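Local coordinates for magnesium and cobalt efflux protein (Bordetella parapertussis, PDB 3JTF) that probably takes part in magnesium and cobalt ion transport and binds AMP between the tandem CBS domains that make up this fragment, at residues R14-L19 with D47-I51. Numbering follows the deposited sequence.
With AMP (adenosine monophosphate), chain F; SO4 (sulfate ion), chain G.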
loop_
_atom_site.group_PDB
_atom_site.type_symbol
_atom_site.label_atom_id
_atom_site.label_comp_id
_atom_site.label_asym_id
_atom_site.label_seq_id
_atom_site.Cartn_x
_atom_site.Cartn_y
_atom_site.Cartn_z
ATOM N N ARG B 14 -11.650 13.277 9.148
ATOM C CA ARG B 14 -12.213 12.266 10.040
ATOM C C ARG B 14 -13.463 11.572 9.429
ATOM O O ARG B 14 -13.572 10.353 9.447
ATOM C CB ARG B 14 -12.595 12.970 11.356
ATOM C CG ARG B 14 -13.338 12.142 12.362
ATOM C CD ARG B 14 -13.644 13.024 13.583
ATOM N NE ARG B 14 -14.343 12.270 14.599
ATOM C CZ ARG B 14 -15.657 12.052 14.604
ATOM N NH1 ARG B 14 -16.202 11.346 15.591
ATOM N NH2 ARG B 14 -16.442 12.562 13.644
ATOM N N SER B 15 -14.379 12.353 8.874
ATOM C CA SER B 15 -15.662 11.805 8.356
ATOM C C SER B 15 -15.460 10.845 7.197
ATOM O O SER B 15 -16.312 9.998 6.937
ATOM C CB SER B 15 -16.593 12.934 7.923
ATOM O OG SER B 15 -16.085 13.556 6.757
ATOM N N ARG B 16 -14.313 10.955 6.531
ATOM C CA ARG B 16 -13.993 10.129 5.363
ATOM C C ARG B 16 -13.105 8.923 5.682
ATOM O O ARG B 16 -12.774 8.134 4.792
ATOM C CB ARG B 16 -13.277 10.958 4.285
ATOM C CG ARG B 16 -14.114 11.998 3.563
ATOM C CD ARG B 16 -13.589 12.203 2.089
ATOM N NE ARG B 16 -13.622 13.615 1.747
ATOM C CZ ARG B 16 -12.570 14.342 1.398
ATOM N NH1 ARG B 16 -11.355 13.794 1.277
ATOM N NH2 ARG B 16 -12.741 15.632 1.153
HETATM N N MSE B 17 -12.745 8.732 6.929
HETATM C CA MSE B 17 -11.868 7.625 7.256
HETATM C C MSE B 17 -12.574 6.287 7.217
HETATM O O MSE B 17 -13.689 6.167 7.694
HETATM C CB MSE B 17 -11.252 7.824 8.630
HETATM C CG MSE B 17 -10.437 9.059 8.712
HETATM SE SE MSE B 17 -9.540 9.193 10.479
HETATM C CE MSE B 17 -10.983 9.257 11.604
ATOM N N ASP B 18 -11.930 5.297 6.612
ATOM C CA ASP B 18 -12.397 3.937 6.668
ATOM C C ASP B 18 -11.754 3.318 7.901
ATOM O O ASP B 18 -10.512 3.138 7.959
ATOM C CB ASP B 18 -12.005 3.143 5.408
ATOM C CG ASP B 18 -12.756 3.596 4.176
ATOM O OD1 ASP B 18 -13.965 3.854 4.289
ATOM O OD2 ASP B 18 -12.151 3.721 3.088
ATOM N N LEU B 19 -12.598 2.998 8.874
ATOM C CA LEU B 19 -12.167 2.496 10.181
ATOM C C LEU B 19 -12.668 1.122 10.384
ATOM O O LEU B 19 -13.653 0.751 9.769
ATOM C CB LEU B 19 -12.822 3.304 11.289
ATOM C CG LEU B 19 -12.605 4.808 11.293
ATOM C CD1 LEU B 19 -13.300 5.476 12.472
ATOM C CD2 LEU B 19 -11.158 5.049 11.362
ATOM N N ASP B 47 -16.073 3.506 20.692
ATOM C CA ASP B 47 -16.400 4.835 20.123
ATOM C C ASP B 47 -15.393 5.036 18.986
ATOM O O ASP B 47 -14.230 4.644 19.126
ATOM C CB ASP B 47 -16.201 5.953 21.147
ATOM C CG ASP B 47 -16.483 7.367 20.576
ATOM O OD1 ASP B 47 -17.651 7.862 20.611
ATOM O OD2 ASP B 47 -15.542 8.046 20.158
ATOM N N ARG B 48 -15.831 5.627 17.878
ATOM C CA ARG B 48 -14.972 5.786 16.708
ATOM C C ARG B 48 -13.742 6.655 16.933
ATOM O O ARG B 48 -12.766 6.516 16.222
ATOM C CB ARG B 48 -15.775 6.316 15.508
ATOM C CG ARG B 48 -16.441 7.637 15.714
ATOM C CD ARG B 48 -16.776 8.285 14.323
ATOM N NE ARG B 48 -15.507 8.554 13.638
ATOM C CZ ARG B 48 -15.314 8.629 12.319
ATOM N NH1 ARG B 48 -16.311 8.460 11.455
ATOM N NH2 ARG B 48 -14.090 8.873 11.870
ATOM N N ASP B 49 -13.764 7.559 17.895
ATOM C CA ASP B 49 -12.549 8.279 18.213
ATOM C C ASP B 49 -11.641 7.559 19.225
ATOM O O ASP B 49 -10.540 8.051 19.488
ATOM C CB ASP B 49 -12.856 9.655 18.740
ATOM C CG ASP B 49 -13.422 10.591 17.665
ATOM O OD1 ASP B 49 -13.087 10.494 16.468
ATOM O OD2 ASP B 49 -14.254 11.382 18.044
ATOM N N ASN B 50 -12.081 6.421 19.766
ATOM C CA ASN B 50 -11.237 5.626 20.673
ATOM C C ASN B 50 -10.356 4.658 19.842
ATOM O O ASN B 50 -10.559 3.425 19.822
ATOM C CB ASN B 50 -12.095 4.902 21.705
ATOM C CG ASN B 50 -11.267 4.234 22.791
ATOM O OD1 ASN B 50 -10.282 4.784 23.228
ATOM N ND2 ASN B 50 -11.650 3.033 23.197
ATOM N N ILE B 51 -9.389 5.250 19.159
ATOM C CA ILE B 51 -8.512 4.561 18.261
ATOM C C ILE B 51 -7.502 3.757 19.070
ATOM O O ILE B 51 -6.821 4.303 19.951
ATOM C CB ILE B 51 -7.721 5.546 17.374
ATOM C CG1 ILE B 51 -8.644 6.351 16.492
ATOM C CG2 ILE B 51 -6.673 4.791 16.460
ATOM C CD1 ILE B 51 -9.412 5.561 15.552
HETATM P P AMP F . -3.976 3.339 0.068
HETATM O O1P AMP F . -3.567 2.739 1.370
HETATM O O2P AMP F . -3.067 3.056 -1.081
HETATM O O3P AMP F . -5.410 3.081 -0.253
HETATM O "O5'" AMP F . -3.958 4.926 0.214
HETATM C "C5'" AMP F . -4.443 5.718 -0.880
HETATM C "C4'" AMP F . -5.017 6.972 -0.296
HETATM O "O4'" AMP F . -6.277 6.785 0.382
HETATM C "C3'" AMP F . -4.069 7.491 0.790
HETATM O "O3'" AMP F . -2.938 8.163 0.226
HETATM C "C2'" AMP F . -5.009 8.382 1.517
HETATM O "O2'" AMP F . -5.269 9.460 0.539
HETATM C "C1'" AMP F . -6.225 7.454 1.653
HETATM N N9 AMP F . -6.336 6.385 2.710
HETATM C C8 AMP F . -5.494 5.369 3.064
HETATM N N7 AMP F . -6.037 4.596 4.050
HETATM C C5 AMP F . -7.265 5.105 4.312
HETATM C C6 AMP F . -8.389 4.774 5.200
HETATM N N6 AMP F . -8.296 3.748 6.053
HETATM N N1 AMP F . -9.478 5.573 5.184
HETATM C C2 AMP F . -9.598 6.599 4.339
HETATM N N3 AMP F . -8.635 6.939 3.466
HETATM C C4 AMP F . -7.457 6.248 3.431
HETATM S S SO4 G . -19.807 12.346 14.359
HETATM O O1 SO4 G . -19.060 12.595 13.124
HETATM O O2 SO4 G . -19.665 13.473 15.285
HETATM O O3 SO4 G . -21.225 12.208 14.040
HETATM O O4 SO4 G . -19.334 11.108 14.981
HETATM O O HOH W 1 -15.455 7.786 8.901
#
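The adenine-recognition loop of a CBS domain, R14-L19, meets the type I turn D47-N50 in the loop between strands 40-44 and 51-56, and an arginine from each segment reaches across to the other. R14 is extended as far as NE, with CG anti to the backbone N (chi1 173°), and forms a side-on salt bridge with D49: NE lies 2.9 Å from OD1, on the syn lone pair, and NH1 3.1 Å from OD2, although the guanidinium and carboxylate planes are 57° apart. A sulfate, probably from the crystallisation liquor, accepts from NH1 and NH2 of R14; D49 and the sulfate probably offset the like charge of R48, whose NE lies over one face of the R14 guanidinium. R48 bends at chi3 (-64°) and returns the grip, NH2 giving a 2.9 Å hydrogen bond to R14 O from above the carbonyl plane. M17 N reaches the same oxygen from the opposite face, closing the 3-10 turn. Methyl CD1 of L19 lies over one face of the R48 guanidinium, toward its rim, 3.5 Å from NH2, while M17 CE sits at its edge. One residue further, D18 reads the adenine through its backbone: N donates to AMP N1 at 2.9 Å, and AMP N6 donates to D18 O at 3.0 Å.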